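Long-range contacts in HTPA Reductase (Selaginella moellendorffii, PDB 5U5N), which probably catalyses the NAD(P)H-dependent reduction of hydroxytetrahydrodipicolinate to tetrahydrodipicolinate in lysine biosynthesis: residues M8-T13 against V75-Y80; S123-Q128 against K264-M269; Q157-H162 against Q191-R196. All blocks are in the same frame, centred on the assembly; numbering follows the deposited sequence.

Contact 1 of 3, residues M8-T13 against V75-Y80; sequences MVNDCT and VIVVDY. With NAD (nicotinamide-adenine-dinucleotide), chain C.
N10 and V77 meet on one face of a parallel strand pair, where the asparagine slants over the valine and brings ND2 to 3.6 Å from V77 CG1. Its amide is held elsewhere, OD1 by L36 N and ND2, weakly, by Y93 OH. M8 shares this face but runs straight out, CG anti to the backbone N (chi1 178°), and it is the root of its chain that meets V75, CB lying 3.9 Å from V75 CG2. V9 and V78 take the other face, with V9 CG2 4.3 Å from V78 CB. Five backbone bonds join the segments, among them V78 N to M8 O at 2.8 Å. A cis peptide then leads into D11, an NAD-binding residue in this Rossmann-type domain. Its OD1 receives T13 N, forming an Asx turn, and T13 OG1 from the same face of the carboxylate; OD2 accepts from NAD O3B at 2.9 Å and more weakly from O2B. Putting an alanine here would probably leave the ribose hydroxyls without this acceptor and free the turn at T13 to move. Y80 turns its ring edge to the cofactor, CD1 3.4 Å from NAD O4D, while its OH bonds T247. V78 and Y80 pack against V20 of helix 15-27, M8 and V75 against V68 of helix 61-71, and V77 and D79 pair with strand 100-102.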
loop_
_atom_site.group_PDB
_atom_site.type_symbol
_atom_site.label_atom_id
_atom_site.label_comp_id
_atom_site.label_asym_id
_atom_site.label_seq_id
_atom_site.Cartn_x
_atom_site.Cartn_y
_atom_site.Cartn_z
ATOM N N MET A 8 -8.227 7.113 32.204
ATOM C CA MET A 8 -9.571 6.893 32.715
ATOM C C MET A 8 -10.385 6.546 31.508
ATOM O O MET A 8 -10.494 7.348 30.579
ATOM C CB MET A 8 -10.098 8.158 33.401
ATOM C CG MET A 8 -11.531 8.080 33.945
ATOM S SD MET A 8 -12.059 9.719 34.482
ATOM C CE MET A 8 -13.515 9.341 35.486
ATOM N N VAL A 9 -10.968 5.355 31.513
ATOM C CA VAL A 9 -11.825 4.913 30.411
ATOM C C VAL A 9 -13.282 5.075 30.790
ATOM O O VAL A 9 -13.749 4.383 31.679
ATOM C CB VAL A 9 -11.542 3.436 30.034
ATOM C CG1 VAL A 9 -12.412 2.999 28.890
ATOM C CG2 VAL A 9 -10.065 3.238 29.731
ATOM N N ASN A 10 -13.969 6.005 30.101
ATOM C CA ASN A 10 -15.414 6.211 30.174
ATOM C C ASN A 10 -16.011 5.700 28.880
ATOM O O ASN A 10 -15.753 6.294 27.830
ATOM C CB ASN A 10 -15.708 7.700 30.360
ATOM C CG ASN A 10 -14.967 8.272 31.551
ATOM O OD1 ASN A 10 -14.731 7.567 32.523
ATOM N ND2 ASN A 10 -14.632 9.532 31.508
ATOM N N ASP A 11 -16.771 4.604 28.865
ATOM C CA ASP A 11 -17.353 3.868 29.978
ATOM C C ASP A 11 -16.721 2.494 29.961
ATOM O O ASP A 11 -16.868 1.785 28.985
ATOM C CB ASP A 11 -18.866 3.768 29.684
ATOM C CG ASP A 11 -19.660 2.956 30.706
ATOM O OD1 ASP A 11 -19.116 2.416 31.698
ATOM O OD2 ASP A 11 -20.898 2.851 30.505
ATOM N N CYS A 12 -16.045 2.096 31.035
ATOM C CA CYS A 12 -15.423 0.772 31.046
ATOM C C CYS A 12 -16.423 -0.402 31.056
ATOM O O CYS A 12 -15.993 -1.546 30.884
ATOM C CB CYS A 12 -14.398 0.652 32.172
ATOM S SG CYS A 12 -15.126 0.490 33.799
ATOM N N THR A 13 -17.729 -0.129 31.235
ATOM C CA THR A 13 -18.774 -1.152 31.134
ATOM C C THR A 13 -19.383 -1.298 29.765
ATOM O O THR A 13 -20.075 -2.262 29.523
ATOM C CB THR A 13 -19.958 -0.862 32.116
ATOM O OG1 THR A 13 -20.657 0.332 31.733
ATOM C CG2 THR A 13 -19.445 -0.710 33.509
ATOM N N VAL A 75 -3.782 12.396 34.242
ATOM C CA VAL A 75 -4.740 11.528 33.600
ATOM C C VAL A 75 -5.100 12.004 32.190
ATOM O O VAL A 75 -5.183 13.208 31.937
ATOM C CB VAL A 75 -6.035 11.382 34.426
ATOM C CG1 VAL A 75 -6.784 12.695 34.493
ATOM C CG2 VAL A 75 -6.909 10.272 33.859
ATOM N N ILE A 76 -5.281 11.032 31.300
ATOM C CA ILE A 76 -5.855 11.237 29.993
ATOM C C ILE A 76 -7.121 10.446 29.989
ATOM O O ILE A 76 -7.113 9.293 30.379
ATOM C CB ILE A 76 -4.905 10.684 28.882
ATOM C CG1 ILE A 76 -3.692 11.591 28.770
ATOM C CG2 ILE A 76 -5.647 10.573 27.548
ATOM C CD1 ILE A 76 -2.580 11.070 27.893
ATOM N N VAL A 77 -8.186 11.042 29.508
ATOM C CA VAL A 77 -9.476 10.376 29.423
ATOM C C VAL A 77 -9.634 9.721 28.048
ATOM O O VAL A 77 -9.308 10.320 27.042
ATOM C CB VAL A 77 -10.622 11.359 29.654
ATOM C CG1 VAL A 77 -11.965 10.682 29.445
ATOM C CG2 VAL A 77 -10.537 11.972 31.052
ATOM N N VAL A 78 -10.127 8.488 28.041
ATOM C CA VAL A 78 -10.547 7.801 26.847
ATOM C C VAL A 78 -12.061 7.677 26.866
ATOM O O VAL A 78 -12.608 7.067 27.816
ATOM C CB VAL A 78 -9.943 6.404 26.828
ATOM C CG1 VAL A 78 -10.487 5.614 25.662
ATOM C CG2 VAL A 78 -8.415 6.504 26.720
ATOM N N ASP A 79 -12.730 8.275 25.866
ATOM C CA ASP A 79 -14.174 8.299 25.750
ATOM C C ASP A 79 -14.678 7.363 24.649
ATOM O O ASP A 79 -14.471 7.633 23.465
ATOM C CB ASP A 79 -14.650 9.729 25.497
ATOM C CG ASP A 79 -16.143 9.904 25.690
ATOM O OD1 ASP A 79 -16.895 9.423 24.838
ATOM O OD2 ASP A 79 -16.586 10.535 26.715
ATOM N N TYR A 80 -15.294 6.250 25.072
ATOM C CA TYR A 80 -16.146 5.407 24.252
ATOM C C TYR A 80 -17.501 5.278 24.952
ATOM O O TYR A 80 -17.740 4.343 25.747
ATOM C CB TYR A 80 -15.556 4.019 24.051
ATOM C CG TYR A 80 -14.447 3.971 23.043
ATOM C CD1 TYR A 80 -14.720 3.783 21.686
ATOM C CD2 TYR A 80 -13.116 4.078 23.439
ATOM C CE1 TYR A 80 -13.698 3.701 20.731
ATOM C CE2 TYR A 80 -12.077 4.002 22.496
ATOM C CZ TYR A 80 -12.373 3.815 21.144
ATOM O OH TYR A 80 -11.328 3.753 20.223
HETATM P PA NAD C . -22.009 0.333 24.233
HETATM O O1A NAD C . -23.479 0.639 24.001
HETATM O O2A NAD C . -21.523 -1.084 24.462
HETATM O O5B NAD C . -21.455 1.196 25.451
HETATM C C5B NAD C . -21.503 2.610 25.477
HETATM C C4B NAD C . -21.575 2.995 26.949
HETATM O O4B NAD C . -21.523 4.410 27.123
HETATM C C3B NAD C . -22.849 2.503 27.636
HETATM O O3B NAD C . -22.517 1.432 28.538
HETATM C C2B NAD C . -23.447 3.752 28.303
HETATM O O2B NAD C . -24.028 3.463 29.595
HETATM C C1B NAD C . -22.257 4.732 28.309
HETATM N N9A NAD C . -22.540 6.192 28.344
HETATM C C8A NAD C . -23.540 6.849 27.720
HETATM N N7A NAD C . -23.475 8.175 27.979
HETATM C C5A NAD C . -22.410 8.390 28.772
HETATM C C6A NAD C . -21.783 9.560 29.426
HETATM N N6A NAD C . -22.291 10.800 29.262
HETATM N N1A NAD C . -20.681 9.366 30.183
HETATM C C2A NAD C . -20.155 8.136 30.371
HETATM N N3A NAD C . -20.686 7.022 29.811
HETATM C C4A NAD C . -21.791 7.083 29.012
HETATM O O3 NAD C . -21.208 1.026 23.012
HETATM P PN NAD C . -19.847 0.426 22.365
HETATM O O1N NAD C . -20.257 -0.851 21.667
HETATM O O2N NAD C . -18.757 0.394 23.420
HETATM O O5D NAD C . -19.493 1.629 21.349
HETATM C C5D NAD C . -19.270 2.935 21.871
HETATM C C4D NAD C . -19.037 3.977 20.785
HETATM O O4D NAD C . -17.748 3.764 20.199
HETATM C C3D NAD C . -20.061 3.934 19.641
HETATM O O3D NAD C . -20.448 5.259 19.234
HETATM C C2D NAD C . -19.321 3.231 18.521
HETATM O O2D NAD C . -19.724 3.649 17.216
HETATM C C1D NAD C . -17.885 3.668 18.774
HETATM N N1N NAD C . -16.837 2.824 18.163
HETATM C C2N NAD C . -15.823 3.480 17.570
HETATM C C3N NAD C . -14.761 2.812 16.965
HETATM C C7N NAD C . -13.644 3.589 16.293
HETATM O O7N NAD C . -13.025 3.051 15.389
HETATM N N7N NAD C . -13.330 4.844 16.653
HETATM C C4N NAD C . -14.776 1.417 16.985
HETATM C C5N NAD C . -15.829 0.741 17.598
HETATM C C6N NAD C . -16.860 1.471 18.187
#

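Contact 2 of 3, residues S123-Q128 against K264-M269; sequences SIIAPQ and KRLYNM. With NAD (nicotinamide-adenine-dinucleotide), chain C.
R265 makes the first link through its backbone, its O taking the N-H of S123 at 2.8 Å in a nearly straight bond. Its side chain leads away from the neighbouring strand, where NH1 bonds G120 O weakly. L266 comes next and stands beside S123 on one face of the sheet. With CG anti to the backbone N (chi1 177°), the leucine brings CD1 back toward the neighbouring strand, 3.5 Å from S123 OG and 3.8 Å from I125 CD1, so that one methyl fits against both a hydroxyl and an isoleucine end. The hydroxyl itself bonds T121 O. Y267 faces the other way. Its N bonds S123 O and its O accepts from I125 N, the latter longer at 3.3 Å, which completes the parallel pairing. This is the outer edge of the five-stranded parallel sheet of the Rossmann-type domain: strand 266-267, from near the C-terminal end of the chain, returns to extend the sheet built by the N-terminal part. The Y267 side chain crosses I124 at a slant, CB 3.9 Å from I124 CG1. S123 O lies at the edge of its ring, near the plane, K264 CG lies over one ring face, toward its margin, and F253 meets it edge-to-face. N268 leaves the strand and takes the N-cap position of helix 269-274, its side-chain OD1 capping a backbone N in the first turn while its own N bonds D271 OD2; CB still touches I125 O at 4.0 Å. M269 opens that helix and places CB 4.0 Å from A126 CB, also brushing Q128 O, while its bent chain reaches M129 and V134. Just past A126, P127 O sits 3.0 Å from the carboxamide N7N of NAD.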
loop_
_atom_site.group_PDB
_atom_site.type_symbol
_atom_site.label_atom_id
_atom_site.label_comp_id
_atom_site.label_asym_id
_atom_site.label_seq_id
_atom_site.Cartn_x
_atom_site.Cartn_y
_atom_site.Cartn_z
ATOM N N SER A 123 -5.854 16.706 22.652
ATOM C CA SER A 123 -6.822 15.686 22.271
ATOM C C SER A 123 -6.477 14.906 21.009
ATOM O O SER A 123 -5.728 15.356 20.165
ATOM C CB SER A 123 -8.236 16.310 22.105
ATOM O OG SER A 123 -8.171 17.572 21.492
ATOM N N ILE A 124 -7.062 13.724 20.916
ATOM C CA ILE A 124 -7.102 12.953 19.698
ATOM C C ILE A 124 -8.570 12.673 19.469
ATOM O O ILE A 124 -9.231 12.024 20.278
ATOM C CB ILE A 124 -6.298 11.641 19.820
ATOM C CG1 ILE A 124 -4.800 11.942 19.886
ATOM C CG2 ILE A 124 -6.577 10.738 18.624
ATOM C CD1 ILE A 124 -4.019 10.845 20.559
ATOM N N ILE A 125 -9.083 13.164 18.355
ATOM C CA ILE A 125 -10.440 12.899 17.947
ATOM C C ILE A 125 -10.324 12.103 16.667
ATOM O O ILE A 125 -9.898 12.623 15.623
ATOM C CB ILE A 125 -11.234 14.216 17.748
ATOM C CG1 ILE A 125 -11.412 14.880 19.126
ATOM C CG2 ILE A 125 -12.590 13.947 17.101
ATOM C CD1 ILE A 125 -11.850 16.320 19.094
ATOM N N ALA A 126 -10.671 10.829 16.756
ATOM C CA ALA A 126 -10.567 9.972 15.596
ATOM C C ALA A 126 -11.709 8.965 15.600
ATOM O O ALA A 126 -11.775 8.089 16.499
ATOM C CB ALA A 126 -9.223 9.266 15.606
ATOM N N PRO A 127 -12.614 9.079 14.621
ATOM C CA PRO A 127 -13.709 8.126 14.521
ATOM C C PRO A 127 -13.340 6.746 13.937
ATOM O O PRO A 127 -14.197 5.857 13.925
ATOM C CB PRO A 127 -14.709 8.867 13.628
ATOM C CG PRO A 127 -13.854 9.698 12.738
ATOM C CD PRO A 127 -12.650 10.070 13.532
ATOM N N GLN A 128 -12.113 6.576 13.445
ATOM C CA GLN A 128 -11.557 5.233 13.122
ATOM C C GLN A 128 -10.202 5.086 13.839
ATOM O O GLN A 128 -9.249 5.759 13.493
ATOM C CB GLN A 128 -11.447 5.066 11.600
ATOM C CG GLN A 128 -10.573 3.939 11.066
ATOM C CD GLN A 128 -11.083 2.561 11.342
ATOM O OE1 GLN A 128 -10.778 1.959 12.365
ATOM N NE2 GLN A 128 -11.822 2.027 10.397
ATOM N N LYS A 264 0.936 22.305 19.016
ATOM C CA LYS A 264 -0.228 21.626 18.463
ATOM C C LYS A 264 -0.952 20.809 19.542
ATOM O O LYS A 264 -0.316 20.082 20.313
ATOM C CB LYS A 264 0.204 20.730 17.290
ATOM C CG LYS A 264 -0.922 19.948 16.664
ATOM C CD LYS A 264 -0.548 19.322 15.334
ATOM C CE LYS A 264 -1.776 18.614 14.797
ATOM N NZ LYS A 264 -1.627 18.050 13.442
ATOM N N ARG A 265 -2.284 20.953 19.578
ATOM C CA ARG A 265 -3.142 20.382 20.633
ATOM C C ARG A 265 -4.077 19.282 20.172
ATOM O O ARG A 265 -4.296 18.293 20.908
ATOM C CB ARG A 265 -3.973 21.484 21.291
ATOM C CG ARG A 265 -3.135 22.632 21.833
ATOM C CD ARG A 265 -1.974 22.111 22.698
ATOM N NE ARG A 265 -1.166 23.159 23.329
ATOM C CZ ARG A 265 -1.484 23.818 24.442
ATOM N NH1 ARG A 265 -2.618 23.582 25.095
ATOM N NH2 ARG A 265 -0.659 24.736 24.905
ATOM N N LEU A 266 -4.633 19.464 18.976
ATOM C CA LEU A 266 -5.610 18.564 18.426
ATOM C C LEU A 266 -4.956 17.713 17.353
ATOM O O LEU A 266 -4.508 18.231 16.343
ATOM C CB LEU A 266 -6.779 19.367 17.835
ATOM C CG LEU A 266 -7.884 18.568 17.143
ATOM C CD1 LEU A 266 -8.413 17.413 17.998
ATOM C CD2 LEU A 266 -9.056 19.515 16.836
ATOM N N TYR A 267 -4.925 16.410 17.601
ATOM C CA TYR A 267 -4.289 15.426 16.760
ATOM C C TYR A 267 -5.362 14.473 16.301
ATOM O O TYR A 267 -6.455 14.461 16.862
ATOM C CB TYR A 267 -3.209 14.668 17.531
ATOM C CG TYR A 267 -2.067 15.542 18.024
ATOM C CD1 TYR A 267 -2.150 16.232 19.228
ATOM C CD2 TYR A 267 -0.891 15.685 17.259
ATOM C CE1 TYR A 267 -1.101 17.025 19.669
ATOM C CE2 TYR A 267 0.162 16.463 17.678
ATOM C CZ TYR A 267 0.067 17.140 18.876
ATOM O OH TYR A 267 1.147 17.913 19.249
ATOM N N ASN A 268 -5.056 13.728 15.243
ATOM C CA ASN A 268 -5.875 12.632 14.766
ATOM C C ASN A 268 -5.027 11.335 14.653
ATOM O O ASN A 268 -3.890 11.308 15.072
ATOM C CB ASN A 268 -6.545 13.045 13.457
ATOM C CG ASN A 268 -5.538 13.232 12.280
ATOM O OD1 ASN A 268 -4.384 12.867 12.363
ATOM N ND2 ASN A 268 -5.995 13.816 11.205
ATOM N N MET A 269 -5.599 10.258 14.162
ATOM C CA MET A 269 -4.898 8.994 14.114
ATOM C C MET A 269 -3.743 8.954 13.085
ATOM O O MET A 269 -2.794 8.182 13.250
ATOM C CB MET A 269 -5.907 7.869 13.883
ATOM C CG MET A 269 -5.356 6.450 13.916
ATOM S SD MET A 269 -4.398 5.913 15.383
ATOM C CE MET A 269 -5.462 6.485 16.687
HETATM P PA NAD C . -22.009 0.333 24.233
HETATM O O1A NAD C . -23.479 0.639 24.001
HETATM O O2A NAD C . -21.523 -1.084 24.462
HETATM O O5B NAD C . -21.455 1.196 25.451
HETATM C C5B NAD C . -21.503 2.610 25.477
HETATM C C4B NAD C . -21.575 2.995 26.949
HETATM O O4B NAD C . -21.523 4.410 27.123
HETATM C C3B NAD C . -22.849 2.503 27.636
HETATM O O3B NAD C . -22.517 1.432 28.538
HETATM C C2B NAD C . -23.447 3.752 28.303
HETATM O O2B NAD C . -24.028 3.463 29.595
HETATM C C1B NAD C . -22.257 4.732 28.309
HETATM N N9A NAD C . -22.540 6.192 28.344
HETATM C C8A NAD C . -23.540 6.849 27.720
HETATM N N7A NAD C . -23.475 8.175 27.979
HETATM C C5A NAD C . -22.410 8.390 28.772
HETATM C C6A NAD C . -21.783 9.560 29.426
HETATM N N6A NAD C . -22.291 10.800 29.262
HETATM N N1A NAD C . -20.681 9.366 30.183
HETATM C C2A NAD C . -20.155 8.136 30.371
HETATM N N3A NAD C . -20.686 7.022 29.811
HETATM C C4A NAD C . -21.791 7.083 29.012
HETATM O O3 NAD C . -21.208 1.026 23.012
HETATM P PN NAD C . -19.847 0.426 22.365
HETATM O O1N NAD C . -20.257 -0.851 21.667
HETATM O O2N NAD C . -18.757 0.394 23.420
HETATM O O5D NAD C . -19.493 1.629 21.349
HETATM C C5D NAD C . -19.270 2.935 21.871
HETATM C C4D NAD C . -19.037 3.977 20.785
HETATM O O4D NAD C . -17.748 3.764 20.199
HETATM C C3D NAD C . -20.061 3.934 19.641
HETATM O O3D NAD C . -20.448 5.259 19.234
HETATM C C2D NAD C . -19.321 3.231 18.521
HETATM O O2D NAD C . -19.724 3.649 17.216
HETATM C C1D NAD C . -17.885 3.668 18.774
HETATM N N1N NAD C . -16.837 2.824 18.163
HETATM C C2N NAD C . -15.823 3.480 17.570
HETATM C C3N NAD C . -14.761 2.812 16.965
HETATM C C7N NAD C . -13.644 3.589 16.293
HETATM O O7N NAD C . -13.025 3.051 15.389
HETATM N N7N NAD C . -13.330 4.844 16.653
HETATM C C4N NAD C . -14.776 1.417 16.985
HETATM C C5N NAD C . -15.829 0.741 17.598
HETATM C C6N NAD C . -16.860 1.471 18.187
#

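Contact 3 of 3, residues Q157-H162 against Q191-R196; sequences QVTESH and QVELVR
E160 and R196 hold the tight end of this parallel strand pair. The guanidinium comes end-on, NH1 and NH2 both gripping the single oxygen OE1, with R196 NH2 2.7 Å from E160 OE1 in a salt bridge. The carboxylate swings there because CG sits between the backbone N and the carbonyl carbon (chi1 64°) and the chain bends again at chi2. H162 ND1 adds a third bond to OE1 at 2.9 Å, arriving from above the carboxylate plane, and H162 CB and L194 CB cover opposite faces of the guanidinium. On the other face of the sheet T159 CG2 presses on V195 CG2 at 3.4 Å, closer than usual. The start of the pair is looser: V158 and V192 meet at 4.2 Å (CG1 to CG2), a water bridges V158 N and Q191 O, and the exposed E193 reaches outward to R204. Strands 155-162 and 193-195 with helix 171-182 form a beta-alpha-beta unit, I177 of the helix lying over both valines. Three N-H groups on OE1, with S170 N on OE2, leave E160 little room to turn and help fix the rotation of the H162 ring that bonds it.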
loop_
_atom_site.group_PDB
_atom_site.type_symbol
_atom_site.label_atom_id
_atom_site.label_comp_id
_atom_site.label_asym_id
_atom_site.label_seq_id
_atom_site.Cartn_x
_atom_site.Cartn_y
_atom_site.Cartn_z
ATOM N N GLN A 157 -13.332 -4.640 -8.755
ATOM C CA GLN A 157 -14.418 -5.197 -7.955
ATOM C C GLN A 157 -14.064 -4.962 -6.504
ATOM O O GLN A 157 -12.894 -5.089 -6.100
ATOM C CB GLN A 157 -14.567 -6.686 -8.144
ATOM C CG GLN A 157 -14.868 -7.142 -9.555
ATOM C CD GLN A 157 -14.330 -8.537 -9.798
ATOM O OE1 GLN A 157 -15.095 -9.483 -9.902
ATOM N NE2 GLN A 157 -13.005 -8.678 -9.811
ATOM N N VAL A 158 -15.071 -4.644 -5.707
ATOM C CA VAL A 158 -14.907 -4.422 -4.290
ATOM C C VAL A 158 -15.979 -5.227 -3.584
ATOM O O VAL A 158 -17.142 -5.166 -3.929
ATOM C CB VAL A 158 -15.029 -2.945 -3.916
ATOM C CG1 VAL A 158 -14.806 -2.772 -2.433
ATOM C CG2 VAL A 158 -14.039 -2.102 -4.704
ATOM N N THR A 159 -15.528 -6.046 -2.643
ATOM C CA THR A 159 -16.387 -6.866 -1.828
ATOM C C THR A 159 -16.084 -6.535 -0.363
ATOM O O THR A 159 -14.925 -6.239 0.008
ATOM C CB THR A 159 -16.152 -8.362 -2.114
ATOM O OG1 THR A 159 -16.305 -8.630 -3.504
ATOM C CG2 THR A 159 -17.187 -9.217 -1.417
ATOM N N GLU A 160 -17.135 -6.532 0.449
ATOM C CA GLU A 160 -16.964 -6.336 1.875
ATOM C C GLU A 160 -18.073 -6.956 2.702
ATOM O O GLU A 160 -19.214 -7.049 2.269
ATOM C CB GLU A 160 -16.826 -4.834 2.233
ATOM C CG GLU A 160 -18.053 -3.933 1.931
ATOM C CD GLU A 160 -18.815 -3.489 3.192
ATOM O OE1 GLU A 160 -19.530 -4.327 3.810
ATOM O OE2 GLU A 160 -18.699 -2.302 3.599
ATOM N N SER A 161 -17.686 -7.380 3.893
ATOM C CA SER A 161 -18.545 -8.058 4.809
ATOM C C SER A 161 -18.521 -7.364 6.182
ATOM O O SER A 161 -17.483 -6.970 6.686
ATOM C CB SER A 161 -18.126 -9.511 4.932
ATOM O OG SER A 161 -18.958 -10.171 5.853
ATOM N N HIS A 162 -19.708 -7.236 6.746
ATOM C CA HIS A 162 -19.974 -6.597 8.054
ATOM C C HIS A 162 -21.201 -7.321 8.585
ATOM O O HIS A 162 -21.898 -7.998 7.809
ATOM C CB HIS A 162 -20.321 -5.120 7.900
ATOM C CG HIS A 162 -19.133 -4.223 7.750
ATOM N ND1 HIS A 162 -18.534 -3.969 6.534
ATOM C CD2 HIS A 162 -18.435 -3.508 8.664
ATOM C CE1 HIS A 162 -17.517 -3.139 6.708
ATOM N NE2 HIS A 162 -17.433 -2.847 7.992
ATOM N N GLN A 191 -21.740 -0.374 -6.889
ATOM C CA GLN A 191 -21.132 -1.601 -7.348
ATOM C C GLN A 191 -20.347 -2.370 -6.266
ATOM O O GLN A 191 -19.956 -3.508 -6.520
ATOM C CB GLN A 191 -20.183 -1.326 -8.503
ATOM C CG GLN A 191 -20.857 -0.811 -9.762
ATOM C CD GLN A 191 -19.835 -0.647 -10.877
ATOM O OE1 GLN A 191 -19.403 0.464 -11.165
ATOM N NE2 GLN A 191 -19.400 -1.759 -11.450
ATOM N N VAL A 192 -20.136 -1.790 -5.072
ATOM C CA VAL A 192 -19.586 -2.544 -3.961
ATOM C C VAL A 192 -20.524 -3.698 -3.731
ATOM O O VAL A 192 -21.693 -3.543 -3.816
ATOM C CB VAL A 192 -19.437 -1.719 -2.669
ATOM C CG1 VAL A 192 -19.034 -2.593 -1.484
ATOM C CG2 VAL A 192 -18.391 -0.635 -2.865
ATOM N N GLU A 193 -19.969 -4.883 -3.506
ATOM C CA GLU A 193 -20.739 -6.109 -3.260
ATOM C C GLU A 193 -20.759 -6.350 -1.747
ATOM O O GLU A 193 -19.779 -6.828 -1.145
ATOM C CB GLU A 193 -20.095 -7.280 -3.979
ATOM C CG GLU A 193 -20.911 -8.548 -4.030
ATOM C CD GLU A 193 -20.297 -9.595 -4.971
ATOM O OE1 GLU A 193 -19.254 -9.377 -5.673
ATOM O OE2 GLU A 193 -20.880 -10.683 -5.026
ATOM N N LEU A 194 -21.877 -5.978 -1.113
ATOM C CA LEU A 194 -22.076 -6.248 0.305
ATOM C C LEU A 194 -22.389 -7.729 0.488
ATOM O O LEU A 194 -23.355 -8.236 -0.034
ATOM C CB LEU A 194 -23.226 -5.401 0.863
ATOM C CG LEU A 194 -23.192 -3.884 0.619
ATOM C CD1 LEU A 194 -24.357 -3.213 1.329
ATOM C CD2 LEU A 194 -21.884 -3.228 1.030
ATOM N N VAL A 195 -21.539 -8.421 1.222
ATOM C CA VAL A 195 -21.754 -9.814 1.582
ATOM C C VAL A 195 -22.413 -9.813 2.961
ATOM O O VAL A 195 -21.824 -9.356 3.927
ATOM C CB VAL A 195 -20.407 -10.571 1.636
ATOM C CG1 VAL A 195 -20.618 -11.992 2.098
ATOM C CG2 VAL A 195 -19.758 -10.563 0.262
ATOM N N ARG A 196 -23.648 -10.297 3.025
ATOM C CA ARG A 196 -24.431 -10.281 4.269
ATOM C C ARG A 196 -25.003 -11.651 4.688
ATOM O O ARG A 196 -25.408 -11.810 5.847
ATOM C CB ARG A 196 -25.528 -9.201 4.189
ATOM C CG ARG A 196 -24.997 -7.777 3.934
ATOM C CD ARG A 196 -24.247 -7.236 5.144
ATOM N NE ARG A 196 -23.710 -5.867 5.051
ATOM C CZ ARG A 196 -22.480 -5.528 4.641
ATOM N NH1 ARG A 196 -21.616 -6.435 4.185
ATOM N NH2 ARG A 196 -22.101 -4.254 4.634
HETATM O O HOH W 1 -17.645 -4.734 -7.112
#

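Contacts 1 and 2 belong to the same parallel sheet, contact 1 at the edge formed by strand 7-10 and contact 2 at the edge formed by strand 266-267, with strand 100-102 between them. Their centres are about 15 Å apart, and NAD reaches both: its adenosine ribose is held at contact 1, while its carboxamide comes to contact 2. Contact 3 lies in the separate mixed sheet, its centre about 33 Å from that of contact 1 and 29 Å from that of contact 2, yet it is nested within the chain loop that contact 2 closes. The side chain of H162 comes to about 10 Å from the bound NAD without touching it.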